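Local coordinates for collectin placenta 1 (Mus musculus, PDB 2OX9), which probably serves as a scavenger receptor whose calcium-dependent C-type lectin domain binds the leukocyte cell-surface glycan Lewis(x), at residues A[15-20]-A[49-54]; A[38-43]-A[124-129]; A[62-67]-A[105-110]. All coordinates share one frame; numbering follows the deposited sequence.

Contact 1 (A[15-20]-A[49-54])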
loop_
_atom_site.group_PDB
_atom_site.type_symbol
_atom_site.label_atom_id
_atom_site.label_comp_id
_atom_site.label_asym_id
_atom_site.label_seq_id
_atom_site.Cartn_x
_atom_site.Cartn_y
_atom_site.Cartn_z
ATOM N N LYS A 15 -4.475 15.786 -3.047
ATOM C CA LYS A 15 -3.511 14.769 -3.427
ATOM C C LYS A 15 -3.924 14.103 -4.724
ATOM O O LYS A 15 -5.077 14.223 -5.157
ATOM C CB LYS A 15 -3.399 13.710 -2.329
ATOM C CG LYS A 15 -2.886 14.241 -1.006
ATOM C CD LYS A 15 -1.616 15.046 -1.192
ATOM C CE LYS A 15 -0.638 14.756 -0.078
ATOM N NZ LYS A 15 -0.266 13.313 -0.046
ATOM N N CYS A 16 -2.965 13.421 -5.348
ATOM C CA CYS A 16 -3.200 12.706 -6.596
ATOM C C CYS A 16 -2.760 11.268 -6.408
ATOM O O CYS A 16 -1.690 11.006 -5.854
ATOM C CB CYS A 16 -2.404 13.324 -7.740
ATOM S SG CYS A 16 -2.871 15.040 -8.096
ATOM N N TYR A 17 -3.579 10.342 -6.893
ATOM C CA TYR A 17 -3.285 8.928 -6.750
ATOM C C TYR A 17 -3.281 8.213 -8.079
ATOM O O TYR A 17 -4.036 8.565 -8.992
ATOM C CB TYR A 17 -4.324 8.256 -5.851
ATOM C CG TYR A 17 -4.490 8.905 -4.496
ATOM C CD1 TYR A 17 -5.132 10.132 -4.365
ATOM C CD2 TYR A 17 -4.006 8.286 -3.345
ATOM C CE1 TYR A 17 -5.293 10.731 -3.120
ATOM C CE2 TYR A 17 -4.162 8.874 -2.092
ATOM C CZ TYR A 17 -4.808 10.098 -1.990
ATOM O OH TYR A 17 -4.977 10.678 -0.755
ATOM N N TYR A 18 -2.425 7.203 -8.167
ATOM C CA TYR A 18 -2.305 6.389 -9.360
ATOM C C TYR A 18 -2.592 4.938 -8.979
ATOM O O TYR A 18 -1.857 4.333 -8.192
ATOM C CB TYR A 18 -0.893 6.506 -9.945
ATOM C CG TYR A 18 -0.663 5.601 -11.138
ATOM C CD1 TYR A 18 -1.377 5.788 -12.322
ATOM C CD2 TYR A 18 0.244 4.541 -11.075
ATOM C CE1 TYR A 18 -1.196 4.941 -13.412
ATOM C CE2 TYR A 18 0.435 3.687 -12.165
ATOM C CZ TYR A 18 -0.290 3.894 -13.328
ATOM O OH TYR A 18 -0.113 3.060 -14.417
ATOM N N PHE A 19 -3.673 4.390 -9.523
ATOM C CA PHE A 19 -4.040 3.007 -9.256
ATOM C C PHE A 19 -3.491 2.203 -10.432
ATOM O O PHE A 19 -4.073 2.166 -11.515
ATOM C CB PHE A 19 -5.558 2.897 -9.132
ATOM C CG PHE A 19 -6.117 3.703 -8.000
ATOM C CD1 PHE A 19 -6.469 5.039 -8.184
ATOM C CD2 PHE A 19 -6.257 3.141 -6.740
ATOM C CE1 PHE A 19 -6.952 5.805 -7.129
ATOM C CE2 PHE A 19 -6.741 3.892 -5.673
ATOM C CZ PHE A 19 -7.089 5.235 -5.870
ATOM N N SER A 20 -2.337 1.587 -10.199
ATOM C CA SER A 20 -1.607 0.845 -11.214
ATOM C C SER A 20 -2.291 -0.266 -11.990
ATOM O O SER A 20 -3.195 -0.942 -11.506
ATOM C CB SER A 20 -0.335 0.258 -10.604
ATOM O OG SER A 20 -0.596 -1.019 -10.052
ATOM N N GLN A 49 -9.244 6.005 3.162
ATOM C CA GLN A 49 -9.366 4.556 3.003
ATOM C C GLN A 49 -10.595 4.188 2.180
ATOM O O GLN A 49 -10.530 3.329 1.303
ATOM C CB GLN A 49 -9.470 3.877 4.380
ATOM C CG GLN A 49 -9.845 2.404 4.330
ATOM C CD GLN A 49 -8.822 1.561 3.602
ATOM O OE1 GLN A 49 -7.617 1.669 3.843
ATOM N NE2 GLN A 49 -9.297 0.700 2.712
ATOM N N GLN A 50 -11.716 4.826 2.494
ATOM C CA GLN A 50 -12.968 4.576 1.799
ATOM C C GLN A 50 -12.881 4.970 0.330
ATOM O O GLN A 50 -13.359 4.241 -0.544
ATOM C CB GLN A 50 -14.103 5.357 2.456
ATOM C CG GLN A 50 -15.131 4.495 3.186
ATOM C CD GLN A 50 -15.752 3.425 2.296
ATOM O OE1 GLN A 50 -16.273 3.717 1.215
ATOM N NE2 GLN A 50 -15.699 2.176 2.749
ATOM N N TRP A 51 -12.291 6.130 0.068
ATOM C CA TRP A 51 -12.141 6.626 -1.299
ATOM C C TRP A 51 -11.239 5.666 -2.075
ATOM O O TRP A 51 -11.482 5.378 -3.248
ATOM C CB TRP A 51 -11.513 8.021 -1.282
ATOM C CG TRP A 51 -11.419 8.663 -2.628
ATOM C CD1 TRP A 51 -12.415 9.301 -3.305
ATOM C CD2 TRP A 51 -10.270 8.697 -3.474
ATOM N NE1 TRP A 51 -11.958 9.735 -4.528
ATOM C CE2 TRP A 51 -10.644 9.372 -4.660
ATOM C CE3 TRP A 51 -8.960 8.219 -3.351
ATOM C CZ2 TRP A 51 -9.755 9.578 -5.714
ATOM C CZ3 TRP A 51 -8.072 8.424 -4.406
ATOM C CH2 TRP A 51 -8.475 9.096 -5.569
ATOM N N ILE A 52 -10.193 5.170 -1.418
ATOM C CA ILE A 52 -9.281 4.241 -2.073
ATOM C C ILE A 52 -9.981 2.918 -2.356
ATOM O O ILE A 52 -9.792 2.321 -3.423
ATOM C CB ILE A 52 -8.023 3.988 -1.211
ATOM C CG1 ILE A 52 -7.091 5.196 -1.301
ATOM C CG2 ILE A 52 -7.289 2.730 -1.684
ATOM C CD1 ILE A 52 -5.851 5.080 -0.418
ATOM N N LYS A 53 -10.802 2.480 -1.400
ATOM C CA LYS A 53 -11.535 1.226 -1.521
ATOM C C LYS A 53 -12.373 1.156 -2.800
ATOM O O LYS A 53 -12.390 0.139 -3.492
ATOM C CB LYS A 53 -12.452 1.038 -0.305
ATOM C CG LYS A 53 -13.328 -0.200 -0.380
ATOM C CD LYS A 53 -14.474 -0.123 0.604
ATOM C CE LYS A 53 -15.470 -1.241 0.366
ATOM N NZ LYS A 53 -16.561 -1.213 1.368
ATOM N N LYS A 54 -13.062 2.238 -3.127
ATOM C CA LYS A 54 -13.907 2.225 -4.314
ATOM C C LYS A 54 -13.153 2.225 -5.642
ATOM O O LYS A 54 -13.730 1.917 -6.689
ATOM C CB LYS A 54 -14.907 3.376 -4.238
ATOM C CG LYS A 54 -16.013 3.108 -3.216
ATOM C CD LYS A 54 -16.597 4.390 -2.682
ATOM C CE LYS A 54 -17.603 4.127 -1.576
ATOM N NZ LYS A 54 -17.918 5.387 -0.831
#
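The indole of W51 reaches from helix 46-54 to two rings of strand 15-19 and meets each differently. Over one face of the Y17 ring sits W51 CZ3, displaced toward the rim, with its closest approach to Y17 CD1 at 3.4 Å. The same indole carbon lies near the plane of the F19 ring, at its edge, 3.6 Å from F19 CZ. The six-membered ring of W51 is tilted by 52° against Y17 and 53° against F19, both oblique; the three rings form an aromatic cluster. The adjoining atom, W51 CH2, widens the contact, touching Y17 CD1 at 3.7 Å and F19 CE1 at 3.9 Å. W51 can span the gap because its CG is anti to the backbone N (chi1 -175°), which sends the indole out toward the strand.

I52 adds aliphatic packing: its CG2 branch comes to 4.2 Å from F19 CE2, while CD1 is a more distant neighbour of Y17. No hydrogen bond joins the two segments. The polar end of Y17 looks elsewhere, its OH bonding to E48, a calcium ligand one helical turn before I52. F12 stacks on W51, bringing the N-terminal hairpin into the cluster. This is aromatic helix-on-sheet packing, here seating helix 46-54 against the sheet of a C-type lectin domain close to a calcium site.

Contact 2 (A[38-43]-A[124-129]). With CA (calcium ion), chain L.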
loop_
_atom_site.group_PDB
_atom_site.type_symbol
_atom_site.label_atom_id
_atom_site.label_comp_id
_atom_site.label_asym_id
_atom_site.label_seq_id
_atom_site.Cartn_x
_atom_site.Cartn_y
_atom_site.Cartn_z
ATOM N N SER A 38 6.538 10.310 -6.518
ATOM C CA SER A 38 5.458 9.944 -5.611
ATOM C C SER A 38 5.937 8.804 -4.722
ATOM O O SER A 38 7.068 8.336 -4.863
ATOM C CB SER A 38 4.222 9.503 -6.409
ATOM O OG SER A 38 4.474 8.340 -7.181
ATOM N N HIS A 39 5.077 8.354 -3.814
ATOM C CA HIS A 39 5.424 7.249 -2.930
ATOM C C HIS A 39 4.268 6.255 -2.856
ATOM O O HIS A 39 3.123 6.607 -3.147
ATOM C CB HIS A 39 5.739 7.767 -1.522
ATOM C CG HIS A 39 4.596 8.476 -0.867
ATOM N ND1 HIS A 39 3.553 7.807 -0.258
ATOM C CD2 HIS A 39 4.313 9.795 -0.758
ATOM C CE1 HIS A 39 2.676 8.685 0.193
ATOM N NE2 HIS A 39 3.114 9.898 -0.096
ATOM N N LEU A 40 4.568 5.008 -2.511
ATOM C CA LEU A 40 3.493 4.022 -2.360
ATOM C C LEU A 40 2.560 4.671 -1.341
ATOM O O LEU A 40 3.007 5.200 -0.329
ATOM C CB LEU A 40 4.046 2.700 -1.840
ATOM C CG LEU A 40 4.700 1.809 -2.909
ATOM C CD1 LEU A 40 5.444 0.661 -2.243
ATOM C CD2 LEU A 40 3.623 1.268 -3.847
ATOM N N VAL A 41 1.265 4.635 -1.623
ATOM C CA VAL A 41 0.255 5.270 -0.782
ATOM C C VAL A 41 0.302 5.086 0.746
ATOM O O VAL A 41 0.493 3.975 1.268
ATOM C CB VAL A 41 -1.181 4.881 -1.281
ATOM C CG1 VAL A 41 -1.554 3.474 -0.783
ATOM C CG2 VAL A 41 -2.190 5.911 -0.811
ATOM N N PHE A 42 0.141 6.202 1.450
ATOM C CA PHE A 42 0.075 6.214 2.914
ATOM C C PHE A 42 -1.396 6.494 3.212
ATOM O O PHE A 42 -1.921 7.539 2.839
ATOM C CB PHE A 42 0.917 7.349 3.517
ATOM C CG PHE A 42 2.394 7.246 3.235
ATOM C CD1 PHE A 42 3.236 8.320 3.523
ATOM C CD2 PHE A 42 2.943 6.096 2.678
ATOM C CE1 PHE A 42 4.593 8.253 3.260
ATOM C CE2 PHE A 42 4.309 6.020 2.410
ATOM C CZ PHE A 42 5.135 7.106 2.703
ATOM N N ILE A 43 -2.064 5.567 3.882
ATOM C CA ILE A 43 -3.482 5.747 4.190
ATOM C C ILE A 43 -3.590 6.234 5.634
ATOM O O ILE A 43 -3.428 5.454 6.569
ATOM C CB ILE A 43 -4.238 4.421 3.995
ATOM C CG1 ILE A 43 -3.980 3.898 2.573
ATOM C CG2 ILE A 43 -5.738 4.624 4.223
ATOM C CD1 ILE A 43 -4.609 2.547 2.284
ATOM N N ASN A 124 1.884 -7.836 -6.980
ATOM C CA ASN A 124 0.611 -7.136 -6.754
ATOM C C ASN A 124 0.532 -5.834 -7.549
ATOM O O ASN A 124 1.538 -5.352 -8.055
ATOM C CB ASN A 124 0.475 -6.750 -5.279
ATOM C CG ASN A 124 0.053 -7.901 -4.403
ATOM O OD1 ASN A 124 0.356 -7.931 -3.208
ATOM N ND2 ASN A 124 -0.670 -8.845 -4.980
ATOM N N ASN A 125 -0.672 -5.274 -7.660
ATOM C CA ASN A 125 -0.827 -3.976 -8.306
ATOM C C ASN A 125 -0.421 -3.044 -7.169
ATOM O O ASN A 125 -0.033 -3.515 -6.093
ATOM C CB ASN A 125 -2.284 -3.707 -8.705
ATOM C CG ASN A 125 -2.674 -4.407 -9.985
ATOM O OD1 ASN A 125 -2.695 -5.628 -10.050
ATOM N ND2 ASN A 125 -2.979 -3.630 -11.018
ATOM N N PHE A 126 -0.498 -1.736 -7.381
ATOM C CA PHE A 126 -0.105 -0.823 -6.326
ATOM C C PHE A 126 -0.739 0.552 -6.470
ATOM O O PHE A 126 -1.432 0.835 -7.451
ATOM C CB PHE A 126 1.432 -0.702 -6.293
ATOM C CG PHE A 126 2.042 -0.276 -7.599
ATOM C CD1 PHE A 126 2.205 1.072 -7.905
ATOM C CD2 PHE A 126 2.473 -1.228 -8.524
ATOM C CE1 PHE A 126 2.794 1.464 -9.116
ATOM C CE2 PHE A 126 3.058 -0.848 -9.728
ATOM C CZ PHE A 126 3.222 0.503 -10.024
ATOM N N ILE A 127 -0.500 1.407 -5.483
ATOM C CA ILE A 127 -1.067 2.749 -5.509
ATOM C C ILE A 127 -0.010 3.785 -5.151
ATOM O O ILE A 127 0.630 3.676 -4.110
ATOM C CB ILE A 127 -2.213 2.893 -4.480
ATOM C CG1 ILE A 127 -3.259 1.793 -4.688
ATOM C CG2 ILE A 127 -2.860 4.274 -4.620
ATOM C CD1 ILE A 127 -4.271 1.727 -3.576
ATOM N N CYS A 128 0.166 4.785 -6.010
ATOM C CA CYS A 128 1.116 5.859 -5.749
ATOM C C CYS A 128 0.354 7.087 -5.282
ATOM O O CYS A 128 -0.802 7.302 -5.663
ATOM C CB CYS A 128 1.904 6.252 -6.998
ATOM S SG CYS A 128 2.920 4.978 -7.801
ATOM N N GLU A 129 1.014 7.905 -4.469
ATOM C CA GLU A 129 0.395 9.110 -3.956
ATOM C C GLU A 129 1.369 10.287 -4.014
ATOM O O GLU A 129 2.570 10.139 -3.770
ATOM C CB GLU A 129 -0.069 8.889 -2.510
ATOM C CG GLU A 129 -0.557 10.155 -1.823
ATOM C CD GLU A 129 -1.009 9.933 -0.385
ATOM O OE1 GLU A 129 -0.583 8.946 0.257
ATOM O OE2 GLU A 129 -1.784 10.765 0.111
HETATM CA CA CA L . -2.156 9.763 2.338
HETATM O O HOH W 1 -2.745 11.887 2.725
HETATM O O HOH W 2 -0.021 10.538 3.021
#
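H39 and E129 form an antiparallel hydrogen-bonded pair that ties the short strand 39-40 to strand 125-131 of the C-type lectin fold. Their backbone bonds run both ways, from H39 N to E129 O at 3.1 Å and from E129 N to H39 O at 2.8 Å. V41 N then binds I127 O at 2.7 Å, carrying the pairing past the end of the short strand.

Among the apolar contacts, V41 and I127 lie side by side, with V41 CB 3.8 Å from I127 CG2, and L40 CD2 crosses to CB of F126.

The S38 hydroxyl, bonded to C33 O, rests against C128 CB; C128 is disulfide-bonded to C33. Around the H39 ring, E129 O lies over one face and F42 CE1 over the other; H39 ND1 bonds to L40 O at 2.7 Å, fixing the rotation of the imidazole.

Metal binding completes the contact. E129, its CG anti to the backbone N (chi1 172°) and its chain extended beyond, delivers both carboxylate oxygens to a calcium ion that F42 O, N44, E48 and two waters also bind. K15 NZ hydrogen-bonds to E129 OE2. On the other oxygen, F42 N reaches E129 OE1 at 3.1 Å, nearly along its C-O axis, with an N-H...O angle of 164°.

Contact 3 (A[62-67]-A[105-110]). With CA (calcium ion), chain I; CA (calcium ion), chain K.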
loop_
_atom_site.group_PDB
_atom_site.type_symbol
_atom_site.label_atom_id
_atom_site.label_comp_id
_atom_site.label_asym_id
_atom_site.label_seq_id
_atom_site.Cartn_x
_atom_site.Cartn_y
_atom_site.Cartn_z
ATOM N N HIS A 62 -3.490 -4.528 -3.869
ATOM C CA HIS A 62 -2.718 -3.308 -4.101
ATOM C C HIS A 62 -1.740 -2.982 -2.988
ATOM O O HIS A 62 -2.140 -2.775 -1.847
ATOM C CB HIS A 62 -3.645 -2.102 -4.271
ATOM C CG HIS A 62 -4.383 -2.075 -5.570
ATOM N ND1 HIS A 62 -5.521 -2.818 -5.795
ATOM C CD2 HIS A 62 -4.137 -1.402 -6.720
ATOM C CE1 HIS A 62 -5.945 -2.605 -7.027
ATOM N NE2 HIS A 62 -5.122 -1.751 -7.610
ATOM N N TRP A 63 -0.458 -2.920 -3.331
ATOM C CA TRP A 63 0.577 -2.581 -2.355
ATOM C C TRP A 63 0.336 -1.162 -1.812
ATOM O O TRP A 63 -0.067 -0.271 -2.565
ATOM C CB TRP A 63 1.951 -2.566 -3.025
ATOM C CG TRP A 63 2.546 -3.887 -3.393
ATOM C CD1 TRP A 63 3.089 -4.223 -4.603
ATOM C CD2 TRP A 63 2.799 -5.000 -2.517
ATOM N NE1 TRP A 63 3.672 -5.469 -4.531
ATOM C CE2 TRP A 63 3.510 -5.968 -3.267
ATOM C CE3 TRP A 63 2.502 -5.268 -1.175
ATOM C CZ2 TRP A 63 3.929 -7.191 -2.716
ATOM C CZ3 TRP A 63 2.920 -6.483 -0.623
ATOM C CH2 TRP A 63 3.626 -7.428 -1.396
ATOM N N ILE A 64 0.574 -0.957 -0.516
ATOM C CA ILE A 64 0.484 0.378 0.078
ATOM C C ILE A 64 1.857 0.582 0.747
ATOM O O ILE A 64 2.576 -0.384 0.968
ATOM C CB ILE A 64 -0.672 0.528 1.114
ATOM C CG1 ILE A 64 -0.487 -0.432 2.285
ATOM C CG2 ILE A 64 -2.027 0.303 0.417
ATOM C CD1 ILE A 64 -1.482 -0.190 3.414
ATOM N N GLY A 65 2.224 1.823 1.052
ATOM C CA GLY A 65 3.547 2.084 1.617
ATOM C C GLY A 65 3.768 1.763 3.085
ATOM O O GLY A 65 4.248 2.619 3.837
ATOM N N LEU A 66 3.462 0.527 3.474
ATOM C CA LEU A 66 3.581 0.082 4.861
ATOM C C LEU A 66 4.344 -1.234 4.986
ATOM O O LEU A 66 4.019 -2.203 4.298
ATOM C CB LEU A 66 2.181 -0.121 5.440
ATOM C CG LEU A 66 2.094 -0.348 6.940
ATOM C CD1 LEU A 66 2.389 0.981 7.616
ATOM C CD2 LEU A 66 0.710 -0.844 7.345
ATOM N N THR A 67 5.334 -1.284 5.878
ATOM C CA THR A 67 6.113 -2.510 6.075
ATOM C C THR A 67 6.586 -2.641 7.519
ATOM O O THR A 67 6.534 -1.676 8.298
ATOM C CB THR A 67 7.393 -2.555 5.199
ATOM O OG1 THR A 67 8.360 -1.640 5.723
ATOM C CG2 THR A 67 7.094 -2.182 3.760
ATOM N N ASP A 105 6.271 -9.016 5.417
ATOM C CA ASP A 105 6.624 -7.705 5.934
ATOM C C ASP A 105 6.185 -6.530 5.065
ATOM O O ASP A 105 6.641 -5.401 5.263
ATOM C CB ASP A 105 8.141 -7.638 6.138
ATOM C CG ASP A 105 8.663 -8.748 7.040
ATOM O OD1 ASP A 105 7.841 -9.469 7.656
ATOM O OD2 ASP A 105 9.906 -8.892 7.135
ATOM N N CYS A 106 5.298 -6.799 4.113
ATOM C CA CYS A 106 4.809 -5.774 3.198
ATOM C C CYS A 106 3.280 -5.774 3.217
ATOM O O CYS A 106 2.665 -6.830 3.184
ATOM C CB CYS A 106 5.365 -6.055 1.794
ATOM S SG CYS A 106 7.141 -5.625 1.662
ATOM N N ALA A 107 2.671 -4.591 3.281
ATOM C CA ALA A 107 1.218 -4.497 3.350
ATOM C C ALA A 107 0.544 -4.171 2.029
ATOM O O ALA A 107 1.114 -3.479 1.183
ATOM C CB ALA A 107 0.812 -3.460 4.397
ATOM N N GLY A 108 -0.691 -4.658 1.891
ATOM C CA GLY A 108 -1.479 -4.426 0.696
ATOM C C GLY A 108 -2.971 -4.539 0.954
ATOM O O GLY A 108 -3.406 -5.125 1.954
ATOM N N LEU A 109 -3.757 -3.966 0.044
ATOM C CA LEU A 109 -5.212 -3.973 0.144
ATOM C C LEU A 109 -5.817 -5.209 -0.526
ATOM O O LEU A 109 -5.496 -5.525 -1.677
ATOM C CB LEU A 109 -5.781 -2.706 -0.524
ATOM C CG LEU A 109 -5.191 -1.361 -0.068
ATOM C CD1 LEU A 109 -5.808 -0.207 -0.829
ATOM C CD2 LEU A 109 -5.439 -1.190 1.403
ATOM N N ILE A 110 -6.684 -5.914 0.195
ATOM C CA ILE A 110 -7.342 -7.091 -0.362
ATOM C C ILE A 110 -8.853 -6.841 -0.458
ATOM O O ILE A 110 -9.276 -5.703 -0.661
ATOM C CB ILE A 110 -7.053 -8.356 0.480
ATOM C CG1 ILE A 110 -7.335 -8.082 1.955
ATOM C CG2 ILE A 110 -5.602 -8.794 0.268
ATOM C CD1 ILE A 110 -7.169 -9.302 2.835
HETATM CA CA CA I . 6.093 -9.159 9.288
HETATM CA CA CA K . 9.737 -10.206 9.040
HETATM O O HOH W 3 -7.203 -4.385 -3.765
HETATM O O HOH W 4 3.595 -9.901 9.707
HETATM O O HOH W 5 10.072 -12.039 10.725
HETATM O O HOH W 6 10.449 -8.471 10.027
#
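W63 leans its indole along strand 106-109, and its path can be traced outward. CB leaves the strand on the face that W63 shares with C106, and a chi1 of -73° sets CG beside the backbone N. From there the six-membered ring advances along the partner strand: CE3 comes to 3.3 Å from A107 O, which lies at the ring edge near its plane, and CZ3 packs on C106 CB at 3.5 Å. CH2 touches that same CB more loosely. The C106 sulfur, disulfide-bonded to C120, stands obliquely to the ring, 30° off its normal. On the five-membered ring, NE1 hydrogen-bonds to the backbone oxygen of E24.

Beneath the indole the backbone pairing is antiparallel. H62 and L109 exchange two hydrogen bonds, I64 N meets A107 O at 3.1 Å almost straight (173°), and A107 N bonds to L66 O at 2.9 Å. The register slips by two residues between W63 and T67, a beta bulge, where G65 centres an inverse gamma turn. L109, on the sheet face it shares with H62, is crossed at about a right angle by I64, whose CG2 lies 3.6 Å from L109 CG; A107 CB packs against L66 CB.

Just before this strand, D105 OD1 bridges two calcium ions, and D105 OD2 binds one of them. E72 also serves both ions. With two cations sharing one carboxylate oxygen, the negative charge of D105 is probably strongly stabilised, and the backbone pairing that follows joins this calcium cluster directly to the buried sheet.

How the contacts relate
From the N terminus, strand 15-19 comes first, and contact 1 closes its loop when helix 46-54 packs back on it. Contact 2 opens inside that loop at 38-43 and closes only at 124-129, so the two cross. Contact 3 lies wholly within the long loop of contact 2 and follows contact 1 in series. Strand 125-131 is the common seam: S20 of contact 1 bonds to N125 and F126, while N125 O bonds to W63 N of contact 3. V41 O reaches G65 N, joining contacts 2 and 3 again. Together they connect strands 15-19 and 125-131 and helix 46-54 to the calcium ions held by D105, beside the glycan-binding calcium site.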